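Local coordinates for fibrinogen binding protein (Staphylococcus aureus subsp. aureus Mu50, PDB 3DOA), which probably binds fibrinogen and carries the N-terminal and middle domains of the NFACT family, at residues 27-39 / 44-56. Numbering follows the deposited sequence.
Sequences NQPDNDTILMVVR and NHQLLLSIHPNFS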
ATOM      1  N   ASN A  27     -13.598 -14.507   0.635  1.00 56.79           N
ATOM      2  CA  ASN A  27     -14.840 -13.981   0.138  1.00 56.09           C
ATOM      3  C   ASN A  27     -14.686 -12.679  -0.630  1.00 55.84           C
ATOM      4  O   ASN A  27     -13.594 -12.163  -0.776  1.00 55.88           O
ATOM      5  CB  ASN A  27     -15.804 -13.808   1.269  1.00 56.02           C
ATOM      6  CG  ASN A  27     -15.908 -15.010   2.095  1.00 53.76           C
ATOM      7  OD1 ASN A  27     -16.802 -15.810   1.922  1.00 48.78           O
ATOM      8  ND2 ASN A  27     -14.981 -15.158   3.005  1.00 53.49           N
ATOM      9  N   GLN A  28     -15.801 -12.183  -1.155  1.00 55.95           N
ATOM     10  CA  GLN A  28     -15.816 -11.028  -2.027  1.00 55.65           C
ATOM     11  C   GLN A  28     -17.138 -10.399  -1.679  1.00 55.31           C
ATOM     12  O   GLN A  28     -18.155 -10.778  -2.215  1.00 55.58           O
ATOM     13  CB  GLN A  28     -15.767 -11.493  -3.498  1.00 56.10           C
ATOM     14  CG  GLN A  28     -15.857 -10.401  -4.585  1.00 56.25           C
ATOM     15  CD  GLN A  28     -15.791 -10.970  -5.991  1.00 55.00           C
ATOM     16  OE1 GLN A  28     -15.029 -11.869  -6.246  1.00 58.35           O
ATOM     17  NE2 GLN A  28     -16.566 -10.442  -6.889  1.00 51.31           N
ATOM     18  N   PRO A  29     -17.142  -9.460  -0.744  1.00 55.19           N
ATOM     19  CA  PRO A  29     -18.438  -8.941  -0.314  1.00 55.19           C
ATOM     20  C   PRO A  29     -19.048  -7.955  -1.264  1.00 55.30           C
ATOM     21  O   PRO A  29     -20.217  -7.636  -1.073  1.00 55.91           O
ATOM     22  CB  PRO A  29     -18.128  -8.252   1.000  1.00 55.01           C
ATOM     23  CG  PRO A  29     -16.630  -8.646   1.283  1.00 55.60           C
ATOM     24  CD  PRO A  29     -16.038  -8.820  -0.027  1.00 55.16           C
ATOM     25  N   ASP A  30     -18.269  -7.477  -2.250  1.00 55.17           N
ATOM     26  CA  ASP A  30     -18.766  -6.622  -3.349  1.00 55.02           C
ATOM     27  C   ASP A  30     -17.809  -6.647  -4.534  1.00 54.43           C
ATOM     28  O   ASP A  30     -16.773  -7.289  -4.468  1.00 54.42           O
ATOM     29  CB  ASP A  30     -18.958  -5.180  -2.863  1.00 55.37           C
ATOM     30  CG  ASP A  30     -17.644  -4.486  -2.522  1.00 57.70           C
ATOM     31  OD1 ASP A  30     -16.547  -4.866  -3.015  1.00 62.53           O
ATOM     32  OD2 ASP A  30     -17.698  -3.540  -1.736  1.00 59.55           O
ATOM     33  N   ASN A  31     -18.102  -5.892  -5.586  1.00 54.10           N
ATOM     34  CA  ASN A  31     -17.272  -5.942  -6.782  1.00 54.40           C
ATOM     35  C   ASN A  31     -15.918  -5.353  -6.654  1.00 54.41           C
ATOM     36  O   ASN A  31     -15.147  -5.439  -7.588  1.00 54.57           O
ATOM     37  CB  ASN A  31     -17.935  -5.218  -7.916  1.00 54.48           C
ATOM     38  CG  ASN A  31     -19.099  -5.959  -8.440  1.00 55.89           C
ATOM     39  OD1 ASN A  31     -20.257  -5.610  -8.116  1.00 55.53           O
ATOM     40  ND2 ASN A  31     -18.823  -7.045  -9.222  1.00 54.78           N
ATOM     41  N   ASP A  32     -15.628  -4.738  -5.518  1.00 54.81           N
ATOM     42  CA  ASP A  32     -14.395  -3.980  -5.333  1.00 54.74           C
ATOM     43  C   ASP A  32     -13.538  -4.557  -4.221  1.00 53.74           C
ATOM     44  O   ASP A  32     -12.496  -4.006  -3.906  1.00 53.18           O
ATOM     45  CB  ASP A  32     -14.734  -2.515  -5.011  1.00 55.45           C
ATOM     46  CG  ASP A  32     -15.354  -1.754  -6.220  1.00 59.34           C
ATOM     47  OD1 ASP A  32     -14.745  -1.761  -7.332  1.00 62.68           O
ATOM     48  OD2 ASP A  32     -16.448  -1.133  -6.049  1.00 65.10           O
ATOM     49  N   THR A  33     -13.948  -5.673  -3.632  1.00 52.76           N
ATOM     50  CA  THR A  33     -13.341  -6.071  -2.396  1.00 52.24           C
ATOM     51  C   THR A  33     -13.153  -7.552  -2.233  1.00 52.56           C
ATOM     52  O   THR A  33     -14.084  -8.355  -2.462  1.00 52.32           O
ATOM     53  CB  THR A  33     -14.227  -5.688  -1.268  1.00 52.22           C
ATOM     54  OG1 THR A  33     -14.603  -4.318  -1.420  1.00 52.52           O
ATOM     55  CG2 THR A  33     -13.495  -5.917   0.039  1.00 51.93           C
ATOM     56  N   ILE A  34     -11.949  -7.904  -1.802  1.00 52.31           N
ATOM     57  CA  ILE A  34     -11.633  -9.251  -1.426  1.00 52.74           C
ATOM     58  C   ILE A  34     -11.235  -9.279   0.025  1.00 53.51           C
ATOM     59  O   ILE A  34     -10.412  -8.505   0.513  1.00 53.59           O
ATOM     60  CB  ILE A  34     -10.539  -9.888  -2.332  1.00 52.93           C
ATOM     61  CG1 ILE A  34     -11.147 -10.349  -3.665  1.00 54.28           C
ATOM     62  CG2 ILE A  34      -9.876 -11.068  -1.687  1.00 51.38           C
ATOM     63  CD1 ILE A  34     -12.355 -11.291  -3.514  1.00 55.69           C
ATOM     64  N   LEU A  35     -11.857 -10.233   0.690  1.00 54.85           N
ATOM     65  CA  LEU A  35     -11.728 -10.506   2.095  1.00 55.87           C
ATOM     66  C   LEU A  35     -11.036 -11.839   2.172  1.00 56.07           C
ATOM     67  O   LEU A  35     -11.533 -12.827   1.637  1.00 56.61           O
ATOM     68  CB  LEU A  35     -13.141 -10.616   2.653  1.00 55.79           C
ATOM     69  CG  LEU A  35     -13.378 -10.074   4.049  1.00 57.45           C
ATOM     70  CD1 LEU A  35     -12.383  -8.919   4.393  1.00 57.26           C
ATOM     71  CD2 LEU A  35     -14.866  -9.669   4.159  1.00 56.12           C
ATOM     72  N   MET A  36      -9.870 -11.901   2.777  1.00 56.67           N
ATOM     73  CA  MET A  36      -9.090 -13.143   2.708  1.00 56.77           C
ATOM     74  C   MET A  36      -8.792 -13.526   4.143  1.00 55.75           C
ATOM     75  O   MET A  36      -8.013 -12.820   4.773  1.00 55.51           O
ATOM     76  CB  MET A  36      -7.842 -12.906   1.851  1.00 55.92           C
ATOM     77  CG  MET A  36      -6.671 -13.807   2.150  1.00 58.22           C
ATOM     78  SD  MET A  36      -5.201 -13.721   0.987  1.00 63.46           S
ATOM     79  CE  MET A  36      -5.902 -13.722  -0.699  1.00 62.58           C
ATOM     80  N   VAL A  37      -9.424 -14.581   4.699  1.00 55.03           N
ATOM     81  CA  VAL A  37      -9.060 -14.919   6.095  1.00 55.19           C
ATOM     82  C   VAL A  37      -7.845 -15.864   6.249  1.00 55.48           C
ATOM     83  O   VAL A  37      -7.774 -16.894   5.638  1.00 56.29           O
ATOM     84  CB  VAL A  37     -10.233 -15.216   7.076  1.00 54.29           C
ATOM     85  CG1 VAL A  37     -11.528 -15.272   6.359  1.00 54.28           C
ATOM     86  CG2 VAL A  37      -9.948 -16.417   7.932  1.00 51.73           C
ATOM     87  N   VAL A  38      -6.864 -15.406   7.022  1.00 55.33           N
ATOM     88  CA  VAL A  38      -5.652 -16.101   7.272  1.00 55.32           C
ATOM     89  C   VAL A  38      -5.670 -16.646   8.682  1.00 55.82           C
ATOM     90  O   VAL A  38      -5.881 -15.922   9.633  1.00 55.87           O
ATOM     91  CB  VAL A  38      -4.490 -15.167   7.134  1.00 54.87           C
ATOM     92  CG1 VAL A  38      -3.170 -15.932   7.354  1.00 53.27           C
ATOM     93  CG2 VAL A  38      -4.565 -14.533   5.766  1.00 54.08           C
ATOM     94  N   ARG A  39      -5.421 -17.941   8.798  1.00 56.70           N
ATOM     95  CA  ARG A  39      -5.469 -18.651  10.061  1.00 56.84           C
ATOM     96  C   ARG A  39      -4.029 -18.960  10.439  1.00 56.73           C
ATOM     97  O   ARG A  39      -3.312 -19.607   9.716  1.00 57.15           O
ATOM     98  CB  ARG A  39      -6.305 -19.892   9.890  1.00 56.68           C
ATOM     99  CG  ARG A  39      -6.722 -20.524  11.152  1.00 58.41           C
ATOM    100  CD  ARG A  39      -7.649 -21.759  10.947  1.00 58.93           C
ATOM    101  NE  ARG A  39      -7.851 -22.410  12.246  1.00 60.49           N
ATOM    102  CZ  ARG A  39      -8.976 -22.369  12.958  1.00 63.43           C
ATOM    103  NH1 ARG A  39      -9.027 -22.995  14.151  1.00 62.29           N
ATOM    104  NH2 ARG A  39     -10.063 -21.739  12.471  1.00 64.97           N
ATOM    105  N   ASN A  44      -8.285 -16.825  13.415  1.00 58.20           N
ATOM    106  CA  ASN A  44      -8.473 -16.235  12.117  1.00 58.21           C
ATOM    107  C   ASN A  44      -8.196 -14.746  12.144  1.00 58.20           C
ATOM    108  O   ASN A  44      -8.374 -14.079  13.168  1.00 58.50           O
ATOM    109  CB  ASN A  44      -9.898 -16.496  11.647  1.00 58.68           C
ATOM    110  CG  ASN A  44     -10.217 -17.967  11.575  1.00 58.49           C
ATOM    111  OD1 ASN A  44      -9.391 -18.766  11.168  1.00 60.73           O
ATOM    112  ND2 ASN A  44     -11.418 -18.329  11.960  1.00 59.36           N
ATOM    113  N   HIS A  45      -7.757 -14.240  10.995  1.00 58.35           N
ATOM    114  CA  HIS A  45      -7.490 -12.813  10.754  1.00 57.96           C
ATOM    115  C   HIS A  45      -8.086 -12.387   9.388  1.00 57.83           C
ATOM    116  O   HIS A  45      -7.819 -13.015   8.397  1.00 57.42           O
ATOM    117  CB  HIS A  45      -5.989 -12.571  10.812  1.00 57.49           C
ATOM    118  CG  HIS A  45      -5.365 -12.945  12.122  1.00 58.17           C
ATOM    119  ND1 HIS A  45      -5.214 -12.053  13.162  1.00 60.23           N
ATOM    120  CD2 HIS A  45      -4.848 -14.111  12.563  1.00 59.69           C
ATOM    121  CE1 HIS A  45      -4.637 -12.649  14.188  1.00 59.66           C
ATOM    122  NE2 HIS A  45      -4.397 -13.899  13.848  1.00 60.67           N
ATOM    123  N   GLN A  46      -8.934 -11.357   9.350  1.00 58.52           N
ATOM    124  CA  GLN A  46      -9.597 -10.866   8.116  1.00 58.96           C
ATOM    125  C   GLN A  46      -8.777  -9.768   7.405  1.00 58.62           C
ATOM    126  O   GLN A  46      -8.727  -8.641   7.845  1.00 58.14           O
ATOM    127  CB  GLN A  46     -10.944 -10.255   8.464  1.00 58.97           C
ATOM    128  CG  GLN A  46     -12.176 -10.901   7.963  1.00 59.90           C
ATOM    129  CD  GLN A  46     -13.425 -10.279   8.606  1.00 62.65           C
ATOM    130  OE1 GLN A  46     -13.376  -9.140   9.133  1.00 68.13           O
ATOM    131  NE2 GLN A  46     -14.555 -11.026   8.591  1.00 69.81           N
ATOM    132  N   LEU A  47      -8.172 -10.129   6.284  1.00 58.88           N
ATOM    133  CA  LEU A  47      -7.340  -9.244   5.471  1.00 58.33           C
ATOM    134  C   LEU A  47      -8.240  -8.661   4.387  1.00 58.16           C
ATOM    135  O   LEU A  47      -8.824  -9.399   3.598  1.00 58.44           O
ATOM    136  CB  LEU A  47      -6.227 -10.068   4.830  1.00 58.09           C
ATOM    137  CG  LEU A  47      -5.097  -9.294   4.202  1.00 58.65           C
ATOM    138  CD1 LEU A  47      -4.435  -8.414   5.237  1.00 58.97           C
ATOM    139  CD2 LEU A  47      -4.106 -10.270   3.704  1.00 57.52           C
ATOM    140  N   LEU A  48      -8.390  -7.349   4.362  1.00 57.25           N
ATOM    141  CA  LEU A  48      -9.236  -6.727   3.375  1.00 56.48           C
ATOM    142  C   LEU A  48      -8.369  -6.065   2.352  1.00 55.36           C
ATOM    143  O   LEU A  48      -7.388  -5.346   2.670  1.00 53.81           O
ATOM    144  CB  LEU A  48     -10.177  -5.726   4.027  1.00 57.03           C
ATOM    145  CG  LEU A  48     -11.201  -4.976   3.146  1.00 57.03           C
ATOM    146  CD1 LEU A  48     -12.484  -4.591   3.949  1.00 55.90           C
ATOM    147  CD2 LEU A  48     -10.570  -3.768   2.534  1.00 54.47           C
ATOM    148  N   LEU A  49      -8.740  -6.362   1.116  1.00 54.68           N
ATOM    149  CA  LEU A  49      -8.029  -5.915  -0.053  1.00 54.64           C
ATOM    150  C   LEU A  49      -9.092  -5.239  -0.888  1.00 54.77           C
ATOM    151  O   LEU A  49      -9.950  -5.925  -1.398  1.00 55.28           O
ATOM    152  CB  LEU A  49      -7.404  -7.106  -0.807  1.00 54.46           C
ATOM    153  CG  LEU A  49      -6.331  -8.024  -0.139  1.00 54.75           C
ATOM    154  CD1 LEU A  49      -6.879  -9.380   0.281  1.00 54.38           C
ATOM    155  CD2 LEU A  49      -5.158  -8.307  -1.054  1.00 53.91           C
ATOM    156  N   SER A  50      -9.091  -3.903  -0.970  1.00 55.11           N
ATOM    157  CA  SER A  50     -10.117  -3.166  -1.724  1.00 55.13           C
ATOM    158  C   SER A  50      -9.452  -2.525  -2.869  1.00 55.23           C
ATOM    159  O   SER A  50      -8.391  -2.023  -2.765  1.00 54.98           O
ATOM    160  CB  SER A  50     -10.833  -2.052  -0.921  1.00 55.43           C
ATOM    161  OG  SER A  50     -12.138  -1.722  -1.476  1.00 55.38           O
ATOM    162  N   ILE A  51     -10.151  -2.504  -3.962  1.00 56.18           N
ATOM    163  CA  ILE A  51      -9.638  -2.072  -5.237  1.00 57.13           C
ATOM    164  C   ILE A  51     -10.472  -0.811  -5.561  1.00 57.18           C
ATOM    165  O   ILE A  51     -10.416  -0.283  -6.669  1.00 57.45           O
ATOM    166  CB  ILE A  51      -9.944  -3.253  -6.214  1.00 58.14           C
ATOM    167  CG1 ILE A  51      -9.355  -3.174  -7.606  1.00 59.01           C
ATOM    168  CG2 ILE A  51     -11.506  -3.381  -6.486  1.00 59.85           C
ATOM    169  CD1 ILE A  51     -10.413  -3.947  -8.675  1.00 56.43           C
ATOM    170  N   HIS A  52     -11.262  -0.345  -4.582  1.00 56.66           N
ATOM    171  CA  HIS A  52     -12.266   0.676  -4.826  1.00 56.03           C
ATOM    172  C   HIS A  52     -11.612   2.006  -5.287  1.00 56.08           C
ATOM    173  O   HIS A  52     -10.579   2.427  -4.725  1.00 55.75           O
ATOM    174  CB  HIS A  52     -13.041   0.885  -3.547  1.00 55.61           C
ATOM    175  CG  HIS A  52     -14.108   1.903  -3.676  1.00 55.02           C
ATOM    176  ND1 HIS A  52     -15.416   1.572  -3.958  1.00 56.08           N
ATOM    177  CD2 HIS A  52     -14.056   3.252  -3.649  1.00 53.86           C
ATOM    178  CE1 HIS A  52     -16.134   2.677  -4.052  1.00 54.33           C
ATOM    179  NE2 HIS A  52     -15.329   3.709  -3.871  1.00 53.71           N
ATOM    180  N   PRO A  53     -12.188   2.660  -6.320  1.00 55.85           N
ATOM    181  CA  PRO A  53     -11.546   3.796  -7.006  1.00 56.16           C
ATOM    182  C   PRO A  53     -11.197   4.959  -6.088  1.00 56.78           C
ATOM    183  O   PRO A  53     -10.187   5.659  -6.284  1.00 56.74           O
ATOM    184  CB  PRO A  53     -12.553   4.207  -8.042  1.00 55.40           C
ATOM    185  CG  PRO A  53     -13.802   3.555  -7.659  1.00 55.40           C
ATOM    186  CD  PRO A  53     -13.482   2.344  -6.928  1.00 56.13           C
ATOM    187  N   ASN A  54     -12.003   5.142  -5.058  1.00 57.18           N
ATOM    188  CA  ASN A  54     -11.628   6.079  -4.005  1.00 57.26           C
ATOM    189  C   ASN A  54     -10.909   5.472  -2.852  1.00 57.44           C
ATOM    190  O   ASN A  54      -9.911   6.017  -2.453  1.00 57.35           O
ATOM    191  CB  ASN A  54     -12.876   6.760  -3.526  1.00 58.02           C
ATOM    192  CG  ASN A  54     -13.569   7.471  -4.659  1.00 58.44           C
ATOM    193  OD1 ASN A  54     -12.877   8.101  -5.475  1.00 59.50           O
ATOM    194  ND2 ASN A  54     -14.909   7.348  -4.759  1.00 55.89           N
ATOM    195  N   PHE A  55     -11.371   4.305  -2.371  1.00 57.32           N
ATOM    196  CA  PHE A  55     -10.962   3.771  -1.072  1.00 56.75           C
ATOM    197  C   PHE A  55      -9.951   2.641  -1.149  1.00 56.52           C
ATOM    198  O   PHE A  55      -9.650   2.014  -0.135  1.00 55.71           O
ATOM    199  CB  PHE A  55     -12.170   3.274  -0.316  1.00 55.96           C
ATOM    200  CG  PHE A  55     -13.333   4.232  -0.323  1.00 56.71           C
ATOM    201  CD1 PHE A  55     -13.156   5.582  -0.492  1.00 55.44           C
ATOM    202  CD2 PHE A  55     -14.633   3.763  -0.129  1.00 55.99           C
ATOM    203  CE1 PHE A  55     -14.249   6.409  -0.488  1.00 54.75           C
ATOM    204  CE2 PHE A  55     -15.688   4.595  -0.133  1.00 52.77           C
ATOM    205  CZ  PHE A  55     -15.502   5.905  -0.305  1.00 53.41           C
ATOM    206  N   SER A  56      -9.415   2.382  -2.333  1.00 56.67           N
ATOM    207  CA  SER A  56      -8.409   1.338  -2.482  1.00 57.06           C
ATOM    208  C   SER A  56      -7.493   1.287  -1.304  1.00 56.99           C
ATOM    209  O   SER A  56      -7.026   2.317  -0.921  1.00 58.26           O
ATOM    210  CB  SER A  56      -7.525   1.628  -3.671  1.00 57.42           C
ATOM    211  OG  SER A  56      -7.811   0.694  -4.674  1.00 60.13           O
TER
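Ile-34 and Leu-49 face each other as a hydrogen-bonded antiparallel pair: Ile-34 N gives a nearly straight bond to Leu-49 O (2.8 Å), and Leu-49 N returns one to Ile-34 O. Met-36 with Leu-47 and Val-38 with His-45 repeat this exchange, so six backbone bonds join 33-39 to 44-50. On the face carrying these side chains, Leu-49 CD1 rests against both Ile-34 CG2 and Met-36 CB, 4.0 Å from each. With CG1 of Ile-34 turned back beside its own N (chi1 -79°), the CG2 branch lies beside the carbonyl carbon and is the one that meets Leu-49.

The other face is more mixed. Leu-35 CD1 lies against Leu-48 CB at 3.9 Å, while Val-37 CG2 touches Asn-44 CB at 3.7 Å. Arg-39 runs extended past Asn-44, and its NH2 makes a weak bond to Asn-44 OD1 (3.3 Å), amide and guanidinium planes 65° apart. Polar ends fit this less buried margin.

Branched and flexible apolar chains suit the buried face of Ile-34, Met-36 and Leu-49, where Phe-74 and Phe-78 of helix 73-82 cover Ile-34 and Met-36, and Phe-17 meets the His-45 ring edge-to-face. Before Thr-33, Asp-30 OD1 accepts from Asp-32 N (2.7 Å) and Thr-33 OG1 (2.6 Å) on opposite faces of its carboxylate, an Asx turn within a type I turn. The turn leads strand 22-30 into 33-40, and the paired strands form the central beta hairpin of a four-stranded antiparallel meander.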